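Long-range contacts in glutathione S-transferase (Vibrio parahaemolyticus, PDB 7MIQ), which probably catalyses the conjugation of glutathione to electrophilic compounds, as a Gtt2-class glutathione S-transferase: residues A82-N87 / F160-I165; R148-E153 / Y186-R191. All blocks are in the same frame, centred on the assembly; numbering follows the deposited sequence.

Contact 1. Residues A82-N87 / F160-I165; sequences ALFGAN and FSVVDI
L83 lends both its carbonyl and its side chain to residues 160-165, so polar and apolar ties meet at one linker residue. Two hydrogen-bonded connections join the backbones. V162 N donates to L83 O at 2.8 Å in a nearly straight bond (170°). Beside it, one water donates to both A82 O and F160 O, each 2.7 Å away, and so bridges the type I turn A82-G85 to the chain just ahead of helix 162-177.

Apolar contacts flank these bonds. L83 CD2 lies 3.6 Å from F160 CD2, approaching the ring obliquely; the leucine also packs on F18 and I22 of helix 10-22. V162 CG1 sits between the backbone N and the carbonyl carbon (chi1 66°), which aims it at F84 CD1, 3.9 Å away; V94 and H98 of helix 88-114 also touch this valine.

Two side-chain bonds hold the helix start: V163 N donates to S161 OG, and S161 N to D164 OD2 at 2.9 Å on its anti lone pair. With F160 CZ packed 3.7 Å from I165 CG1, this is the capping box and hydrophobic staple familiar from the glutathione S-transferase C-terminal domain, here tied to the linker from the thioredoxin domain.

Contact 2. Residues R148-E153 / Y186-R191; sequences RLSESE and YPNIAR
R191 reaches from helix 187-196 to the backbone of L149, S152 and E153, and following it outward shows how one arginine can serve several carbonyls. Its CB already points toward the other segment. CG then continues anti to the backbone N, and two bends, at chi2 (-83°) and chi3 (-54°), swing CD and the guanidinium round to the chain at 148-153. NE donates to a water 2.8 Å away, which in turn gives a weak bond to L149 O. NH2 binds L149 O directly, with 2.8 Å between the atoms, and also makes a weak bond to S152 O. NH1 donates to E153 O at 2.8 Å, and that bond is much straighter (167°). The L149 and E153 oxygens lie close to the guanidinium plane and are each met on a lone pair, which should fix the rotation of the group.

Those carbonyls belong to the last part of helix 127-151 and the loop leaving it, so a side chain from a neighbouring helix of the all-helical domain binds carbonyls at this C-terminal end; the positive group probably also offsets the helix dipole. NH1 has a further partner in Q195 OE1. The carboxylate of E153 is not in contact with the arginine: E153 OE2 accepts from Q195 NE2, and CG of the glutamate merely passes 3.8 Å from R191 NH1.

Apolar contacts lie beside the arginine. L149 CB lies 3.9 Å from R191 NH2, and L149 CD1 comes equally near I189 CA. N188 CB presses against L149 C at 3.7 Å, with the amide alongside S150. In the reverse direction, D146 OD1 of helix 127-151 accepts a bond from I189 N at the start of helix 187-196.

Overall arrangement
Contacts 1 and 2 interleave along the chain: residues 148-153 lead into, and 160-165 lead out of, the loop between helices 127-151 and 162-177. Their centres are about 17 Å apart and their nearest atoms about 5 Å, so they do not touch, but that loop connects them. I155 N donates to D164 OD1 of contact 1, while I155 O accepts from R148 NE of contact 2. D164 OD1 also accepts from W192 NE1, next in sequence to R191. Contact 1 faces the thioredoxin domain, where this family binds most of its glutathione, whereas contact 2 lies within the helical domain; both appear to be structural.

Contact 1. Residues A82-N87 / F160-I165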
ATOM      1  N   ALA A  82     -10.892 -12.951 -11.103  1.00 19.93           N
ATOM      2  CA  ALA A  82      -9.965 -11.847 -11.392  1.00 19.62           C
ATOM      3  C   ALA A  82      -9.993 -10.765 -10.301  1.00 13.16           C
ATOM      4  O   ALA A  82     -10.188  -9.580 -10.573  1.00 13.88           O
ATOM      5  CB  ALA A  82     -10.262 -11.244 -12.763  1.00 20.52           C
ATOM      6  N   LEU A  83      -9.825 -11.183  -9.041  1.00 12.67           N
ATOM      7  CA  LEU A  83      -9.971 -10.233  -7.935  1.00 12.43           C
ATOM      8  C   LEU A  83      -8.919  -9.127  -7.961  1.00 17.79           C
ATOM      9  O   LEU A  83      -9.144  -8.059  -7.379  1.00 15.40           O
ATOM     10  CB  LEU A  83      -9.933 -10.965  -6.589  1.00 12.29           C
ATOM     11  CG  LEU A  83     -11.151 -11.847  -6.285  1.00 15.11           C
ATOM     12  CD1 LEU A  83     -11.095 -12.422  -4.877  1.00 12.09           C
ATOM     13  CD2 LEU A  83     -12.461 -11.083  -6.499  1.00 13.83           C
ATOM     14  N   PHE A  84      -7.779  -9.349  -8.611  1.00 13.83           N
ATOM     15  CA  PHE A  84      -6.788  -8.293  -8.772  1.00 14.47           C
ATOM     16  C   PHE A  84      -6.901  -7.581 -10.114  1.00 17.13           C
ATOM     17  O   PHE A  84      -6.089  -6.696 -10.401  1.00 14.04           O
ATOM     18  CB  PHE A  84      -5.372  -8.852  -8.585  1.00 15.92           C
ATOM     19  CG  PHE A  84      -4.993  -9.068  -7.144  1.00 14.19           C
ATOM     20  CD1 PHE A  84      -4.593  -8.002  -6.353  1.00 13.40           C
ATOM     21  CD2 PHE A  84      -5.039 -10.335  -6.578  1.00 16.23           C
ATOM     22  CE1 PHE A  84      -4.245  -8.193  -5.025  1.00 14.59           C
ATOM     23  CE2 PHE A  84      -4.691 -10.533  -5.249  1.00 16.16           C
ATOM     24  CZ  PHE A  84      -4.295  -9.461  -4.471  1.00 14.46           C
ATOM     25  N   GLY A  85      -7.892  -7.930 -10.933  1.00 16.66           N
ATOM     26  CA  GLY A  85      -8.087  -7.265 -12.208  1.00 17.74           C
ATOM     27  C   GLY A  85      -7.954  -8.222 -13.374  1.00 18.94           C
ATOM     28  O   GLY A  85      -7.047  -9.058 -13.386  1.00 17.56           O
ATOM     29  N   ALA A  86      -8.842  -8.103 -14.363  1.00 14.31           N
ATOM     30  CA  ALA A  86      -8.919  -9.077 -15.450  1.00 18.47           C
ATOM     31  C   ALA A  86      -8.045  -8.734 -16.650  1.00 22.24           C
ATOM     32  O   ALA A  86      -7.760  -9.622 -17.464  1.00 21.70           O
ATOM     33  CB  ALA A  86     -10.371  -9.226 -15.919  1.00 21.80           C
ATOM     34  N   ASN A  87      -7.625  -7.479 -16.788  1.00 17.49           N
ATOM     35  CA  ASN A  87      -6.789  -7.057 -17.906  1.00 18.38           C
ATOM     36  C   ASN A  87      -5.857  -5.958 -17.413  1.00 17.56           C
ATOM     37  O   ASN A  87      -5.875  -5.591 -16.236  1.00 13.10           O
ATOM     38  CB  ASN A  87      -7.648  -6.601 -19.090  1.00 19.00           C
ATOM     39  CG  ASN A  87      -8.629  -5.501 -18.713  1.00 22.22           C
ATOM     40  OD1 ASN A  87      -8.264  -4.518 -18.072  1.00 19.93           O
ATOM     41  ND2 ASN A  87      -9.886  -5.669 -19.107  1.00 26.43           N
ATOM     42  N   PHE A 160     -16.543  -6.823  -9.129  1.00 15.04           N
ATOM     43  CA  PHE A 160     -16.082  -7.058  -7.766  1.00 15.95           C
ATOM     44  C   PHE A 160     -14.605  -7.427  -7.779  1.00 17.51           C
ATOM     45  O   PHE A 160     -14.169  -8.252  -8.588  1.00 15.50           O
ATOM     46  CB  PHE A 160     -16.912  -8.172  -7.122  1.00 14.73           C
ATOM     47  CG  PHE A 160     -16.469  -8.544  -5.733  1.00 17.85           C
ATOM     48  CD1 PHE A 160     -16.906  -7.820  -4.634  1.00 16.76           C
ATOM     49  CD2 PHE A 160     -15.633  -9.634  -5.523  1.00 18.22           C
ATOM     50  CE1 PHE A 160     -16.508  -8.162  -3.353  1.00 15.02           C
ATOM     51  CE2 PHE A 160     -15.225  -9.982  -4.244  1.00 16.24           C
ATOM     52  CZ  PHE A 160     -15.665  -9.245  -3.157  1.00 15.26           C
ATOM     53  N   SER A 161     -13.832  -6.810  -6.886  1.00 15.34           N
ATOM     54  CA  SER A 161     -12.397  -7.046  -6.815  1.00 11.94           C
ATOM     55  C   SER A 161     -11.957  -7.013  -5.357  1.00 16.13           C
ATOM     56  O   SER A 161     -12.754  -6.764  -4.448  1.00 14.29           O
ATOM     57  CB  SER A 161     -11.621  -6.006  -7.630  1.00 14.58           C
ATOM     58  OG  SER A 161     -11.571  -4.766  -6.943  1.00 14.71           O
ATOM     59  N   VAL A 162     -10.658  -7.248  -5.143  1.00 13.83           N
ATOM     60  CA  VAL A 162     -10.096  -7.226  -3.796  1.00 15.02           C
ATOM     61  C   VAL A 162     -10.307  -5.869  -3.129  1.00 15.31           C
ATOM     62  O   VAL A 162     -10.378  -5.779  -1.897  1.00 12.53           O
ATOM     63  CB  VAL A 162      -8.601  -7.607  -3.848  1.00 12.92           C
ATOM     64  CG1 VAL A 162      -7.807  -6.546  -4.597  1.00 13.22           C
ATOM     65  CG2 VAL A 162      -8.045  -7.824  -2.441  1.00 12.70           C
ATOM     66  N   VAL A 163     -10.417  -4.795  -3.919  1.00 11.44           N
ATOM     67  CA  VAL A 163     -10.633  -3.474  -3.333  1.00 14.03           C
ATOM     68  C   VAL A 163     -11.965  -3.421  -2.598  1.00 12.93           C
ATOM     69  O   VAL A 163     -12.104  -2.714  -1.591  1.00 15.22           O
ATOM     70  CB  VAL A 163     -10.545  -2.380  -4.416  1.00 13.43           C
ATOM     71  CG1 VAL A 163     -10.679  -0.995  -3.787  1.00 14.32           C
ATOM     72  CG2 VAL A 163      -9.230  -2.492  -5.180  1.00 14.22           C
ATOM     73  N   ASP A 164     -12.958  -4.170  -3.073  1.00 12.54           N
ATOM     74  CA  ASP A 164     -14.258  -4.171  -2.412  1.00 16.06           C
ATOM     75  C   ASP A 164     -14.218  -4.931  -1.093  1.00 14.85           C
ATOM     76  O   ASP A 164     -14.982  -4.612  -0.174  1.00 16.95           O
ATOM     77  CB  ASP A 164     -15.307  -4.752  -3.357  1.00 13.80           C
ATOM     78  CG  ASP A 164     -15.435  -3.944  -4.636  1.00 15.94           C
ATOM     79  OD1 ASP A 164     -16.028  -2.846  -4.589  1.00 15.17           O
ATOM     80  OD2 ASP A 164     -14.913  -4.388  -5.680  1.00 17.01           O
ATOM     81  N   ILE A 165     -13.342  -5.931  -0.972  1.00 12.66           N
ATOM     82  CA  ILE A 165     -13.128  -6.561   0.330  1.00 13.47           C
ATOM     83  C   ILE A 165     -12.550  -5.545   1.305  1.00 14.45           C
ATOM     84  O   ILE A 165     -13.023  -5.394   2.438  1.00 13.36           O
ATOM     85  CB  ILE A 165     -12.208  -7.788   0.194  1.00 14.70           C
ATOM     86  CG1 ILE A 165     -12.798  -8.800  -0.790  1.00 12.35           C
ATOM     87  CG2 ILE A 165     -11.971  -8.432   1.557  1.00 14.32           C
ATOM     88  CD1 ILE A 165     -11.901  -9.994  -1.038  1.00 11.86           C
TER
HETATM   89  O   HOH W   1     -12.425  -8.109 -10.691  1.00 20.15           O

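Contact 2. Residues R148-E153 / Y186-R191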
ATOM      1  N   ARG A 148     -17.613   8.037  -6.223  1.00 20.29           N
ATOM      2  CA  ARG A 148     -17.137   6.928  -7.041  1.00 23.20           C
ATOM      3  C   ARG A 148     -18.218   5.868  -7.209  1.00 23.55           C
ATOM      4  O   ARG A 148     -18.469   5.390  -8.321  1.00 21.88           O
ATOM      5  CB  ARG A 148     -15.873   6.325  -6.420  1.00 21.44           C
ATOM      6  CG  ARG A 148     -15.382   5.062  -7.108  1.00 21.52           C
ATOM      7  CD  ARG A 148     -15.108   5.296  -8.587  1.00 17.66           C
ATOM      8  NE  ARG A 148     -14.487   4.131  -9.207  1.00 18.23           N
ATOM      9  CZ  ARG A 148     -14.233   4.016 -10.502  1.00 21.30           C
ATOM     10  NH1 ARG A 148     -14.549   4.974 -11.359  1.00 21.67           N
ATOM     11  NH2 ARG A 148     -13.650   2.909 -10.953  1.00 23.35           N
ATOM     12  N   LEU A 149     -18.885   5.494  -6.118  1.00 17.17           N
ATOM     13  CA  LEU A 149     -19.896   4.446  -6.199  1.00 19.02           C
ATOM     14  C   LEU A 149     -21.205   4.923  -6.822  1.00 23.81           C
ATOM     15  O   LEU A 149     -22.102   4.100  -7.042  1.00 22.35           O
ATOM     16  CB  LEU A 149     -20.144   3.848  -4.812  1.00 17.79           C
ATOM     17  CG  LEU A 149     -18.931   3.054  -4.305  1.00 16.38           C
ATOM     18  CD1 LEU A 149     -19.070   2.683  -2.835  1.00 18.31           C
ATOM     19  CD2 LEU A 149     -18.720   1.808  -5.159  1.00 15.50           C
ATOM     20  N   SER A 150     -21.337   6.215  -7.125  1.00 22.30           N
ATOM     21  CA  SER A 150     -22.454   6.660  -7.950  1.00 24.17           C
ATOM     22  C   SER A 150     -22.179   6.475  -9.436  1.00 29.16           C
ATOM     23  O   SER A 150     -23.118   6.514 -10.237  1.00 31.72           O
ATOM     24  CB  SER A 150     -22.782   8.129  -7.667  1.00 25.20           C
ATOM     25  OG  SER A 150     -21.805   8.990  -8.221  1.00 26.28           O
ATOM     26  N   GLU A 151     -20.917   6.273  -9.820  1.00 28.24           N
ATOM     27  CA  GLU A 151     -20.549   6.089 -11.215  1.00 32.53           C
ATOM     28  C   GLU A 151     -20.015   4.698 -11.531  1.00 29.61           C
ATOM     29  O   GLU A 151     -19.901   4.355 -12.712  1.00 26.57           O
ATOM     30  CB  GLU A 151     -19.499   7.130 -11.636  1.00 33.88           C
ATOM     31  CG  GLU A 151     -18.129   6.907 -11.020  1.00 38.21           C
ATOM     32  CD  GLU A 151     -17.090   7.896 -11.509  1.00 57.42           C
ATOM     33  OE1 GLU A 151     -17.476   8.891 -12.158  1.00 81.93           O
ATOM     34  OE2 GLU A 151     -15.887   7.674 -11.245  1.00 32.29           O
ATOM     35  N   SER A 152     -19.692   3.893 -10.524  1.00 22.20           N
ATOM     36  CA  SER A 152     -19.156   2.554 -10.720  1.00 19.71           C
ATOM     37  C   SER A 152     -19.879   1.598  -9.785  1.00 18.10           C
ATOM     38  O   SER A 152     -20.175   1.951  -8.641  1.00 16.86           O
ATOM     39  CB  SER A 152     -17.637   2.531 -10.457  1.00 21.40           C
ATOM     40  OG  SER A 152     -17.070   1.258 -10.724  1.00 20.60           O
ATOM     41  N   GLU A 153     -20.179   0.390 -10.271  1.00 18.86           N
ATOM     42  CA  GLU A 153     -20.880  -0.569  -9.423  1.00 21.70           C
ATOM     43  C   GLU A 153     -20.001  -1.030  -8.267  1.00 21.34           C
ATOM     44  O   GLU A 153     -20.494  -1.255  -7.154  1.00 18.39           O
ATOM     45  CB  GLU A 153     -21.365  -1.763 -10.243  1.00 19.86           C
ATOM     46  CG  GLU A 153     -22.282  -2.676  -9.438  1.00 20.83           C
ATOM     47  CD  GLU A 153     -22.916  -3.776 -10.260  1.00 37.08           C
ATOM     48  OE1 GLU A 153     -22.652  -3.842 -11.480  1.00 52.75           O
ATOM     49  OE2 GLU A 153     -23.679  -4.578  -9.678  1.00 35.38           O
ATOM     50  N   TYR A 186     -24.514   8.660   2.895  1.00 19.15           N
ATOM     51  CA  TYR A 186     -23.880   8.295   1.631  1.00 22.09           C
ATOM     52  C   TYR A 186     -24.622   7.118   1.012  1.00 24.04           C
ATOM     53  O   TYR A 186     -24.254   5.951   1.215  1.00 21.81           O
ATOM     54  CB  TYR A 186     -22.394   8.012   1.850  1.00 22.95           C
ATOM     55  CG  TYR A 186     -21.676   9.222   2.409  1.00 26.72           C
ATOM     56  CD1 TYR A 186     -21.451  10.344   1.616  1.00 29.46           C
ATOM     57  CD2 TYR A 186     -21.251   9.259   3.733  1.00 22.23           C
ATOM     58  CE1 TYR A 186     -20.808  11.459   2.118  1.00 24.79           C
ATOM     59  CE2 TYR A 186     -20.604  10.375   4.245  1.00 26.21           C
ATOM     60  CZ  TYR A 186     -20.387  11.469   3.432  1.00 29.06           C
ATOM     61  OH  TYR A 186     -19.746  12.582   3.932  1.00 32.34           O
ATOM     62  N   PRO A 187     -25.675   7.395   0.235  1.00 21.38           N
ATOM     63  CA  PRO A 187     -26.524   6.306  -0.274  1.00 19.04           C
ATOM     64  C   PRO A 187     -25.814   5.382  -1.241  1.00 16.76           C
ATOM     65  O   PRO A 187     -26.189   4.207  -1.342  1.00 18.13           O
ATOM     66  CB  PRO A 187     -27.678   7.048  -0.968  1.00 20.93           C
ATOM     67  CG  PRO A 187     -27.619   8.452  -0.453  1.00 28.58           C
ATOM     68  CD  PRO A 187     -26.184   8.724  -0.141  1.00 22.80           C
ATOM     69  N   ASN A 188     -24.811   5.876  -1.966  1.00 16.54           N
ATOM     70  CA  ASN A 188     -24.103   5.027  -2.916  1.00 18.47           C
ATOM     71  C   ASN A 188     -23.168   4.060  -2.201  1.00 16.43           C
ATOM     72  O   ASN A 188     -23.041   2.900  -2.606  1.00 15.95           O
ATOM     73  CB  ASN A 188     -23.348   5.897  -3.918  1.00 19.75           C
ATOM     74  CG  ASN A 188     -24.284   6.791  -4.721  1.00 23.50           C
ATOM     75  OD1 ASN A 188     -24.268   8.015  -4.586  1.00 25.68           O
ATOM     76  ND2 ASN A 188     -25.115   6.175  -5.547  1.00 17.53           N
ATOM     77  N   ILE A 189     -22.511   4.511  -1.131  1.00 16.39           N
ATOM     78  CA  ILE A 189     -21.806   3.570  -0.265  1.00 15.29           C
ATOM     79  C   ILE A 189     -22.787   2.554   0.306  1.00 16.73           C
ATOM     80  O   ILE A 189     -22.502   1.353   0.360  1.00 17.09           O
ATOM     81  CB  ILE A 189     -21.057   4.315   0.854  1.00 18.10           C
ATOM     82  CG1 ILE A 189     -20.065   5.320   0.266  1.00 17.65           C
ATOM     83  CG2 ILE A 189     -20.349   3.320   1.779  1.00 17.15           C
ATOM     84  CD1 ILE A 189     -19.305   6.121   1.319  1.00 21.68           C
ATOM     85  N   ALA A 190     -23.964   3.021   0.726  1.00 17.20           N
ATOM     86  CA  ALA A 190     -24.950   2.116   1.305  1.00 16.71           C
ATOM     87  C   ALA A 190     -25.406   1.081   0.281  1.00 16.03           C
ATOM     88  O   ALA A 190     -25.449  -0.119   0.577  1.00 17.75           O
ATOM     89  CB  ALA A 190     -26.136   2.915   1.845  1.00 16.95           C
ATOM     90  N   ARG A 191     -25.742   1.532  -0.932  1.00 15.08           N
ATOM     91  CA  ARG A 191     -26.106   0.619  -2.017  1.00 15.33           C
ATOM     92  C   ARG A 191     -25.029  -0.435  -2.233  1.00 15.10           C
ATOM     93  O   ARG A 191     -25.314  -1.638  -2.285  1.00 17.14           O
ATOM     94  CB  ARG A 191     -26.333   1.415  -3.309  1.00 17.41           C
ATOM     95  CG  ARG A 191     -26.814   0.616  -4.529  1.00 21.17           C
ATOM     96  CD  ARG A 191     -25.685  -0.081  -5.313  1.00 20.97           C
ATOM     97  NE  ARG A 191     -24.616   0.823  -5.727  1.00 20.26           N
ATOM     98  CZ  ARG A 191     -23.432   0.422  -6.172  1.00 20.66           C
ATOM     99  NH1 ARG A 191     -23.126  -0.862  -6.263  1.00 20.76           N
ATOM    100  NH2 ARG A 191     -22.528   1.333  -6.530  1.00 19.36           N
TER
HETATM  101  O   HOH W   2     -25.264   3.499  -6.187  1.00 21.58           O